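Local coordinates for protein isocitrate dehydrogenase [NAD] subunit 2, mitochondrial (Saccharomyces cerevisiae, PDB 3BLX) that catalyses, together with its partner subunit in an octamer, the NAD-dependent oxidative decarboxylation of isocitrate to 2-oxoglutarate in the citric acid cycle, and also binds RNA, at residues 58-69 and 96-106; 80-88 and 298-309. All blocks are in the same frame, centred on the assembly; numbering follows the deposited sequence.

Contact 1. Residues 58-69 and 96-106; sequences VSPIFVNGLTTI and HRSLNLTLRKT
With CG anti to the carbonyl carbon (chi1 -72°), Phe62 presents its CE1-CZ edge to the His96 backbone, while Thr67 holds OG1 between its backbone N and carbonyl carbon (chi1 58°), turned to the Arg97 chain. The motif is a beta-hairpin, strands 61-63 and 66-68 joined by a tight Asn64-Gly65 turn, packed against the chain that leads into helix 99-107. Positive phi values at the turn suit asparagine and glycine. The Phe62 and His96 side chains cross at about a right angle, and CG2 of Thr67, from the same hairpin, covers one face of the phenyl ring. Arg97 bends at chi3 (72°); Leu66 CD2 lies obliquely beside its guanidinium and Thr67 O at the edge, in plane, though the exact placement of the group is doubtful. Threonine fits at position 67 because its two branches serve both neighbours, methyl to the ring and hydroxyl to the arginine chain. Replacing Arg97 by an alanine would remove the chain beyond CB, and Leu66 CD2 and Thr67 OG1 would probably lose their neighbour on this side. Further along, the contact is mostly apolar: Pro60 CG packs on Leu99 CD1 at 3.9 Å, Ile69 CD1 meets Leu103 CD1 at 3.8 Å, and Ile69 CG2 faces Thr106. The same helix carries Arg104, which probably binds the substrate, as inferred from relatives. Ser98, at the N-cap, accepts a weak bond at OG from Leu101 N. Thr102 OG1 donates to Ser98 O at 2.7 Å, and Thr102 N reaches that oxygen from the opposite face of its carbonyl plane.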
loop_
_atom_site.group_PDB
_atom_site.type_symbol
_atom_site.label_atom_id
_atom_site.label_comp_id
_atom_site.label_asym_id
_atom_site.label_seq_id
_atom_site.Cartn_x
_atom_site.Cartn_y
_atom_site.Cartn_z
ATOM N N VAL B 58 5.891 42.177 -23.846
ATOM C CA VAL B 58 5.920 41.834 -22.425
ATOM C C VAL B 58 6.172 40.338 -22.208
ATOM O O VAL B 58 5.918 39.813 -21.124
ATOM C CB VAL B 58 4.602 42.224 -21.711
ATOM C CG1 VAL B 58 4.444 43.732 -21.637
ATOM C CG2 VAL B 58 3.426 41.590 -22.410
ATOM N N SER B 59 6.659 39.656 -23.241
ATOM C CA SER B 59 7.020 38.248 -23.120
ATOM C C SER B 59 7.806 38.010 -21.843
ATOM O O SER B 59 8.812 38.673 -21.590
ATOM C CB SER B 59 7.839 37.789 -24.327
ATOM O OG SER B 59 7.009 37.563 -25.450
ATOM N N PRO B 60 7.348 37.053 -21.036
ATOM C CA PRO B 60 7.901 36.763 -19.710
ATOM C C PRO B 60 9.375 36.369 -19.749
ATOM O O PRO B 60 9.684 35.229 -20.110
ATOM C CB PRO B 60 7.069 35.561 -19.240
ATOM C CG PRO B 60 5.842 35.561 -20.100
ATOM C CD PRO B 60 6.277 36.117 -21.413
ATOM N N ILE B 61 10.263 37.293 -19.386
ATOM C CA ILE B 61 11.663 36.957 -19.136
ATOM C C ILE B 61 11.796 36.325 -17.748
ATOM O O ILE B 61 11.012 36.633 -16.847
ATOM C CB ILE B 61 12.537 38.199 -19.230
ATOM C CG1 ILE B 61 13.167 38.280 -20.615
ATOM C CG2 ILE B 61 13.620 38.178 -18.189
ATOM C CD1 ILE B 61 13.838 39.618 -20.887
ATOM N N PHE B 62 12.759 35.425 -17.570
ATOM C CA PHE B 62 12.964 34.814 -16.257
ATOM C C PHE B 62 14.269 35.330 -15.606
ATOM O O PHE B 62 15.314 35.358 -16.245
ATOM C CB PHE B 62 12.893 33.268 -16.348
ATOM C CG PHE B 62 11.484 32.729 -16.571
ATOM C CD1 PHE B 62 11.002 31.651 -15.815
ATOM C CD2 PHE B 62 10.636 33.315 -17.538
ATOM C CE1 PHE B 62 9.712 31.169 -16.022
ATOM C CE2 PHE B 62 9.336 32.842 -17.766
ATOM C CZ PHE B 62 8.872 31.765 -17.004
ATOM N N VAL B 63 14.186 35.777 -14.352
ATOM C CA VAL B 63 15.363 36.222 -13.591
ATOM C C VAL B 63 15.339 35.621 -12.183
ATOM O O VAL B 63 14.512 36.018 -11.347
ATOM C CB VAL B 63 15.408 37.757 -13.482
ATOM C CG1 VAL B 63 16.355 38.175 -12.385
ATOM C CG2 VAL B 63 15.812 38.380 -14.804
ATOM N N ASN B 64 16.238 34.666 -11.931
ATOM C CA ASN B 64 16.199 33.854 -10.705
ATOM C C ASN B 64 14.995 32.883 -10.613
ATOM O O ASN B 64 14.618 32.465 -9.513
ATOM C CB ASN B 64 16.254 34.740 -9.449
ATOM C CG ASN B 64 17.674 35.114 -9.042
ATOM O OD1 ASN B 64 18.483 34.258 -8.707
ATOM N ND2 ASN B 64 17.965 36.400 -9.044
ATOM N N GLY B 65 14.405 32.525 -11.760
ATOM C CA GLY B 65 13.247 31.639 -11.803
ATOM C C GLY B 65 11.949 32.385 -11.538
ATOM O O GLY B 65 10.850 31.919 -11.877
ATOM N N LEU B 66 12.099 33.551 -10.909
ATOM C CA LEU B 66 11.010 34.487 -10.663
ATOM C C LEU B 66 10.713 35.215 -11.976
ATOM O O LEU B 66 11.591 35.903 -12.506
ATOM C CB LEU B 66 11.430 35.472 -9.550
ATOM C CG LEU B 66 10.667 36.771 -9.209
ATOM C CD1 LEU B 66 11.241 37.995 -9.937
ATOM C CD2 LEU B 66 9.156 36.640 -9.430
ATOM N N THR B 67 9.499 35.040 -12.511
ATOM C CA THR B 67 9.114 35.695 -13.767
ATOM C C THR B 67 9.218 37.220 -13.674
ATOM O O THR B 67 8.711 37.843 -12.741
ATOM C CB THR B 67 7.704 35.276 -14.265
ATOM O OG1 THR B 67 6.728 35.576 -13.268
ATOM C CG2 THR B 67 7.664 33.793 -14.552
ATOM N N THR B 68 9.912 37.806 -14.643
ATOM C CA THR B 68 10.171 39.239 -14.667
ATOM C C THR B 68 9.735 39.831 -16.015
ATOM O O THR B 68 9.680 39.151 -17.032
ATOM C CB THR B 68 11.679 39.572 -14.365
ATOM O OG1 THR B 68 11.962 39.409 -12.962
ATOM C CG2 THR B 68 12.027 41.008 -14.778
ATOM N N ILE B 69 9.399 41.109 -16.009
ATOM C CA ILE B 69 8.903 41.756 -17.206
ATOM C C ILE B 69 10.043 42.481 -17.908
ATOM O O ILE B 69 10.767 43.247 -17.284
ATOM C CB ILE B 69 7.762 42.729 -16.845
ATOM C CG1 ILE B 69 7.285 43.483 -18.082
ATOM C CG2 ILE B 69 8.176 43.652 -15.698
ATOM C CD1 ILE B 69 6.374 42.652 -18.923
ATOM N N HIS B 96 6.117 30.501 -16.088
ATOM C CA HIS B 96 6.051 29.833 -14.785
ATOM C C HIS B 96 5.033 30.538 -13.877
ATOM O O HIS B 96 3.919 30.035 -13.677
ATOM C CB HIS B 96 7.422 29.738 -14.103
ATOM C CG HIS B 96 7.426 28.874 -12.877
ATOM N ND1 HIS B 96 7.790 29.345 -11.632
ATOM C CD2 HIS B 96 7.091 27.570 -12.703
ATOM C CE1 HIS B 96 7.690 28.367 -10.746
ATOM N NE2 HIS B 96 7.268 27.280 -11.371
ATOM N N ARG B 97 5.408 31.700 -13.335
ATOM C CA ARG B 97 4.468 32.532 -12.575
ATOM C C ARG B 97 3.446 33.174 -13.524
ATOM O O ARG B 97 3.559 33.036 -14.743
ATOM C CB ARG B 97 5.211 33.597 -11.763
ATOM C CG ARG B 97 4.472 34.058 -10.512
ATOM C CD ARG B 97 5.447 34.583 -9.466
ATOM N NE ARG B 97 6.026 35.876 -9.840
ATOM C CZ ARG B 97 5.742 37.028 -9.231
ATOM N NH1 ARG B 97 4.892 37.049 -8.211
ATOM N NH2 ARG B 97 6.314 38.162 -9.636
ATOM N N SER B 98 2.451 33.866 -12.976
ATOM C CA SER B 98 1.349 34.388 -13.790
ATOM C C SER B 98 1.743 35.670 -14.525
ATOM O O SER B 98 2.312 36.588 -13.940
ATOM C CB SER B 98 0.094 34.622 -12.938
ATOM O OG SER B 98 -0.975 35.167 -13.708
ATOM N N LEU B 99 1.436 35.727 -15.815
ATOM C CA LEU B 99 1.834 36.853 -16.644
ATOM C C LEU B 99 1.121 38.129 -16.205
ATOM O O LEU B 99 1.730 39.202 -16.103
ATOM C CB LEU B 99 1.517 36.536 -18.099
ATOM C CG LEU B 99 1.895 37.610 -19.107
ATOM C CD1 LEU B 99 3.260 38.165 -18.785
ATOM C CD2 LEU B 99 1.835 37.033 -20.513
ATOM N N ASN B 100 -0.178 37.992 -15.945
ATOM C CA ASN B 100 -0.987 39.087 -15.440
ATOM C C ASN B 100 -0.585 39.464 -14.021
ATOM O O ASN B 100 -0.601 40.629 -13.655
ATOM C CB ASN B 100 -2.475 38.732 -15.517
ATOM C CG ASN B 100 -2.949 38.496 -16.952
ATOM O OD1 ASN B 100 -2.859 39.383 -17.819
ATOM N ND2 ASN B 100 -3.455 37.297 -17.207
ATOM N N LEU B 101 -0.198 38.477 -13.224
ATOM C CA LEU B 101 0.128 38.746 -11.834
ATOM C C LEU B 101 1.418 39.567 -11.691
ATOM O O LEU B 101 1.507 40.436 -10.822
ATOM C CB LEU B 101 0.173 37.446 -11.018
ATOM C CG LEU B 101 0.102 37.531 -9.486
ATOM C CD1 LEU B 101 1.490 37.560 -8.865
ATOM C CD2 LEU B 101 -0.750 38.719 -9.011
ATOM N N THR B 102 2.410 39.315 -12.543
ATOM C CA THR B 102 3.661 40.078 -12.468
ATOM C C THR B 102 3.485 41.459 -13.054
ATOM O O THR B 102 4.134 42.416 -12.639
ATOM C CB THR B 102 4.850 39.395 -13.188
ATOM O OG1 THR B 102 4.379 38.287 -13.947
ATOM C CG2 THR B 102 5.847 38.884 -12.184
ATOM N N LEU B 103 2.605 41.554 -14.037
ATOM C CA LEU B 103 2.265 42.842 -14.617
ATOM C C LEU B 103 1.750 43.791 -13.531
ATOM O O LEU B 103 2.216 44.909 -13.422
ATOM C CB LEU B 103 1.225 42.645 -15.719
ATOM C CG LEU B 103 1.500 43.291 -17.072
ATOM C CD1 LEU B 103 2.969 43.246 -17.391
ATOM C CD2 LEU B 103 0.707 42.585 -18.153
ATOM N N ARG B 104 0.810 43.329 -12.709
ATOM C CA ARG B 104 0.251 44.149 -11.632
ATOM C C ARG B 104 1.271 44.491 -10.554
ATOM O O ARG B 104 1.245 45.577 -9.989
ATOM C CB ARG B 104 -0.968 43.465 -10.989
ATOM C CG ARG B 104 -2.013 43.013 -12.009
ATOM C CD ARG B 104 -3.377 42.712 -11.402
ATOM N NE ARG B 104 -4.014 41.605 -12.102
ATOM C CZ ARG B 104 -4.000 40.351 -11.649
ATOM N NH1 ARG B 104 -3.395 40.072 -10.498
ATOM N NH2 ARG B 104 -4.594 39.381 -12.339
ATOM N N LYS B 105 2.165 43.551 -10.261
ATOM C CA LYS B 105 3.150 43.760 -9.212
ATOM C C LYS B 105 4.198 44.800 -9.604
ATOM O O LYS B 105 4.531 45.677 -8.800
ATOM C CB LYS B 105 3.810 42.444 -8.786
ATOM C CG LYS B 105 3.303 41.901 -7.458
ATOM C CD LYS B 105 4.190 40.805 -6.903
ATOM C CE LYS B 105 3.716 40.384 -5.521
ATOM N NZ LYS B 105 4.320 39.089 -5.114
ATOM N N THR B 106 4.699 44.722 -10.837
ATOM C CA THR B 106 5.744 45.646 -11.267
ATOM C C THR B 106 5.270 47.096 -11.434
ATOM O O THR B 106 6.023 48.015 -11.143
ATOM C CB THR B 106 6.510 45.174 -12.541
ATOM O OG1 THR B 106 5.882 45.685 -13.714
ATOM C CG2 THR B 106 6.601 43.652 -12.632
#

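Contact 2. Residues 80-88 and 298-309; sequences NLVALKGPL and LLLSSVMMLNHM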
loop_
_atom_site.group_PDB
_atom_site.type_symbol
_atom_site.label_atom_id
_atom_site.label_comp_id
_atom_site.label_asym_id
_atom_site.label_seq_id
_atom_site.Cartn_x
_atom_site.Cartn_y
_atom_site.Cartn_z
ATOM N N ASN B 80 5.330 56.496 -20.148
ATOM C CA ASN B 80 4.068 56.943 -20.740
ATOM C C ASN B 80 2.922 57.043 -19.735
ATOM O O ASN B 80 1.991 57.833 -19.924
ATOM C CB ASN B 80 3.663 56.018 -21.879
ATOM C CG ASN B 80 4.649 56.040 -23.016
ATOM O OD1 ASN B 80 5.482 56.940 -23.112
ATOM N ND2 ASN B 80 4.565 55.046 -23.886
ATOM N N LEU B 81 2.997 56.234 -18.679
ATOM C CA LEU B 81 2.014 56.231 -17.586
ATOM C C LEU B 81 0.668 55.600 -17.975
ATOM O O LEU B 81 -0.232 55.468 -17.134
ATOM C CB LEU B 81 1.801 57.640 -17.018
ATOM C CG LEU B 81 3.002 58.377 -16.418
ATOM C CD1 LEU B 81 2.538 59.643 -15.722
ATOM C CD2 LEU B 81 3.801 57.498 -15.455
ATOM N N VAL B 82 0.543 55.216 -19.246
ATOM C CA VAL B 82 -0.655 54.549 -19.737
ATOM C C VAL B 82 -0.305 53.476 -20.751
ATOM O O VAL B 82 0.651 53.632 -21.511
ATOM C CB VAL B 82 -1.622 55.539 -20.374
ATOM C CG1 VAL B 82 -2.683 54.816 -21.147
ATOM C CG2 VAL B 82 -2.263 56.364 -19.306
ATOM N N ALA B 83 -1.067 52.383 -20.744
ATOM C CA ALA B 83 -0.912 51.297 -21.712
ATOM C C ALA B 83 -2.277 50.739 -22.058
ATOM O O ALA B 83 -3.220 50.888 -21.287
ATOM C CB ALA B 83 -0.032 50.199 -21.158
ATOM N N LEU B 84 -2.376 50.103 -23.221
ATOM C CA LEU B 84 -3.616 49.480 -23.663
ATOM C C LEU B 84 -3.347 48.116 -24.270
ATOM O O LEU B 84 -3.076 48.034 -25.454
ATOM C CB LEU B 84 -4.298 50.352 -24.713
ATOM C CG LEU B 84 -5.459 49.687 -25.444
ATOM C CD1 LEU B 84 -6.694 49.742 -24.582
ATOM C CD2 LEU B 84 -5.718 50.358 -26.765
ATOM N N LYS B 85 -3.436 47.047 -23.483
ATOM C CA LYS B 85 -3.064 45.727 -23.979
ATOM C C LYS B 85 -4.246 44.882 -24.450
ATOM O O LYS B 85 -5.343 44.987 -23.930
ATOM C CB LYS B 85 -2.226 44.960 -22.940
ATOM C CG LYS B 85 -2.977 44.498 -21.717
ATOM C CD LYS B 85 -2.070 43.758 -20.732
ATOM C CE LYS B 85 -1.864 42.305 -21.121
ATOM N NZ LYS B 85 -3.121 41.505 -21.057
ATOM N N GLY B 86 -4.006 44.049 -25.456
ATOM C CA GLY B 86 -4.965 43.045 -25.873
ATOM C C GLY B 86 -4.621 41.733 -25.210
ATOM O O GLY B 86 -3.796 41.709 -24.305
ATOM N N PRO B 87 -5.233 40.635 -25.670
ATOM C CA PRO B 87 -5.116 39.287 -25.098
ATOM C C PRO B 87 -3.708 38.712 -25.198
ATOM O O PRO B 87 -2.941 39.125 -26.071
ATOM C CB PRO B 87 -6.047 38.444 -25.982
ATOM C CG PRO B 87 -6.886 39.408 -26.702
ATOM C CD PRO B 87 -6.047 40.630 -26.886
ATOM N N LEU B 88 -3.376 37.769 -24.319
ATOM C CA LEU B 88 -2.157 36.970 -24.471
ATOM C C LEU B 88 -2.264 35.592 -23.826
ATOM O O LEU B 88 -2.813 35.442 -22.729
ATOM C CB LEU B 88 -0.927 37.724 -23.973
ATOM C CG LEU B 88 -1.238 38.837 -22.990
ATOM C CD1 LEU B 88 -1.507 38.269 -21.600
ATOM C CD2 LEU B 88 -0.074 39.797 -22.996
ATOM N N LEU B 298 -11.881 45.515 -26.600
ATOM C CA LEU B 298 -10.694 46.361 -26.595
ATOM C C LEU B 298 -11.050 47.843 -26.867
ATOM O O LEU B 298 -10.491 48.751 -26.246
ATOM C CB LEU B 298 -9.621 45.825 -27.554
ATOM C CG LEU B 298 -8.240 46.489 -27.449
ATOM C CD1 LEU B 298 -7.761 46.542 -26.009
ATOM C CD2 LEU B 298 -7.223 45.787 -28.309
ATOM N N LEU B 299 -11.995 48.085 -27.772
ATOM C CA LEU B 299 -12.452 49.457 -28.056
ATOM C C LEU B 299 -12.993 50.181 -26.829
ATOM O O LEU B 299 -12.698 51.361 -26.590
ATOM C CB LEU B 299 -13.526 49.443 -29.142
ATOM C CG LEU B 299 -13.179 49.928 -30.546
ATOM C CD1 LEU B 299 -11.688 50.017 -30.774
ATOM C CD2 LEU B 299 -13.868 49.029 -31.584
ATOM N N LEU B 300 -13.795 49.463 -26.052
ATOM C CA LEU B 300 -14.413 50.047 -24.882
ATOM C C LEU B 300 -13.393 50.306 -23.795
ATOM O O LEU B 300 -13.605 51.169 -22.952
ATOM C CB LEU B 300 -15.547 49.161 -24.369
ATOM C CG LEU B 300 -16.775 49.190 -25.272
ATOM C CD1 LEU B 300 -17.706 48.038 -25.001
ATOM C CD2 LEU B 300 -17.484 50.511 -25.076
ATOM N N SER B 301 -12.286 49.567 -23.819
ATOM C CA SER B 301 -11.203 49.812 -22.871
ATOM C C SER B 301 -10.475 51.064 -23.300
ATOM O O SER B 301 -9.871 51.746 -22.480
ATOM C CB SER B 301 -10.214 48.640 -22.810
ATOM O OG SER B 301 -10.864 47.404 -22.576
ATOM N N SER B 302 -10.524 51.345 -24.601
ATOM C CA SER B 302 -9.950 52.568 -25.165
ATOM C C SER B 302 -10.698 53.756 -24.591
ATOM O O SER B 302 -10.098 54.736 -24.151
ATOM C CB SER B 302 -10.099 52.596 -26.686
ATOM O OG SER B 302 -9.844 51.336 -27.252
ATOM N N VAL B 303 -12.021 53.656 -24.615
ATOM C CA VAL B 303 -12.862 54.659 -24.005
ATOM C C VAL B 303 -12.458 54.907 -22.563
ATOM O O VAL B 303 -12.262 56.050 -22.160
ATOM C CB VAL B 303 -14.320 54.228 -24.006
ATOM C CG1 VAL B 303 -15.162 55.310 -23.416
ATOM C CG2 VAL B 303 -14.757 53.918 -25.401
ATOM N N MET B 304 -12.343 53.836 -21.783
ATOM C CA MET B 304 -11.959 53.969 -20.385
ATOM C C MET B 304 -10.604 54.647 -20.248
ATOM O O MET B 304 -10.378 55.422 -19.320
ATOM C CB MET B 304 -11.904 52.606 -19.695
ATOM C CG MET B 304 -13.220 51.861 -19.593
ATOM S SD MET B 304 -13.071 50.332 -18.605
ATOM C CE MET B 304 -12.979 51.055 -16.974
ATOM N N MET B 305 -9.702 54.334 -21.172
ATOM C CA MET B 305 -8.368 54.925 -21.187
ATOM C C MET B 305 -8.425 56.426 -21.523
ATOM O O MET B 305 -7.834 57.258 -20.822
ATOM C CB MET B 305 -7.475 54.181 -22.172
ATOM C CG MET B 305 -6.035 54.629 -22.138
ATOM S SD MET B 305 -5.033 53.890 -23.416
ATOM C CE MET B 305 -5.978 54.280 -24.901
ATOM N N LEU B 306 -9.144 56.771 -22.589
ATOM C CA LEU B 306 -9.365 58.173 -22.948
ATOM C C LEU B 306 -9.858 58.943 -21.728
ATOM O O LEU B 306 -9.208 59.882 -21.271
ATOM C CB LEU B 306 -10.367 58.279 -24.106
ATOM C CG LEU B 306 -9.863 58.386 -25.561
ATOM C CD1 LEU B 306 -8.397 58.027 -25.729
ATOM C CD2 LEU B 306 -10.738 57.564 -26.510
ATOM N N ASN B 307 -10.997 58.514 -21.193
ATOM C CA ASN B 307 -11.566 59.118 -19.990
ATOM C C ASN B 307 -10.583 59.237 -18.834
ATOM O O ASN B 307 -10.723 60.103 -17.988
ATOM C CB ASN B 307 -12.802 58.349 -19.521
ATOM C CG ASN B 307 -14.045 58.714 -20.300
ATOM O OD1 ASN B 307 -14.304 59.890 -20.557
ATOM N ND2 ASN B 307 -14.828 57.708 -20.682
ATOM N N HIS B 308 -9.595 58.363 -18.779
ATOM C CA HIS B 308 -8.650 58.406 -17.673
ATOM C C HIS B 308 -7.600 59.477 -17.967
ATOM O O HIS B 308 -6.941 60.007 -17.052
ATOM C CB HIS B 308 -8.033 57.013 -17.439
ATOM C CG HIS B 308 -6.912 56.997 -16.442
ATOM N ND1 HIS B 308 -5.622 56.649 -16.781
ATOM C CD2 HIS B 308 -6.885 57.286 -15.123
ATOM C CE1 HIS B 308 -4.846 56.723 -15.715
ATOM N NE2 HIS B 308 -5.589 57.109 -14.694
ATOM N N MET B 309 -7.484 59.805 -19.254
ATOM C CA MET B 309 -6.491 60.756 -19.733
ATOM C C MET B 309 -7.057 62.174 -19.798
ATOM O O MET B 309 -6.309 63.149 -19.735
ATOM C CB MET B 309 -5.937 60.317 -21.094
ATOM C CG MET B 309 -4.947 59.166 -21.003
ATOM S SD MET B 309 -4.216 58.691 -22.577
ATOM C CE MET B 309 -5.687 58.421 -23.539
#
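Val82 and Leu84 of strand 82-85 meet Met305 and Leu298 of the helix, the strand running nearly antiparallel to helical segment 298-309, with 171° between the two short axes and a closest approach of 9.3 Å. This is helix-on-sheet packing in the alpha/beta core of the isocitrate and isopropylmalate dehydrogenase fold, at an outermost strand, within this chain, of the large mixed sheet.

The apolar contacts carry it. Val82 sets CG1 against SD of Met305; the flexible thioether, bent at its last torsion (chi3 53°), also reaches Leu84 CB at 3.8 Å. Leu84, with CG anti to the backbone N (chi1 169°), extends to the helix, where CD1 packs on Leu298 CD1 at 3.7 Å and on Ser301 CB at 4.1 Å. Leu298 CD1 also lies against Lys85 O. Val82 CG2 comes to the edge of the His308 ring near its plane. A branched valine suits the extended strand, and the small Ser301 is well suited to a position under Leu84.

The polar groups have partners outside the two segments. Ser301 OG is held by Ala297 O of its own helix, His308 NE2 by Gly9 O, and Lys85, whose CB turns away from the helix, forms a salt bridge through NZ with Glu278.

With no hydrogen bond joining the two segments, the interface rests on shape and hydrophobic burial.

Overall arrangement
Contact 2 belongs to the core, its touching residues almost all buried near the centre of the chain, whereas contact 1 has its centre about 20 Å from that of the chain and is only partly buried. The centres of the two contacts are about 21 Å apart and they share no segment, yet they meet: Leu103 touches Lys85 at the end of strand 82-85, and Leu99 and Val58 pack on Leu88 just after it, strand 82-85 and helix 99-107 being consecutive in the chain. The chemistry differs with place: aliphatic and thioether packing inside, against a mixture of aromatic, arginine, threonine and aliphatic contacts outside, where the hairpin flanks a helix bearing Arg104.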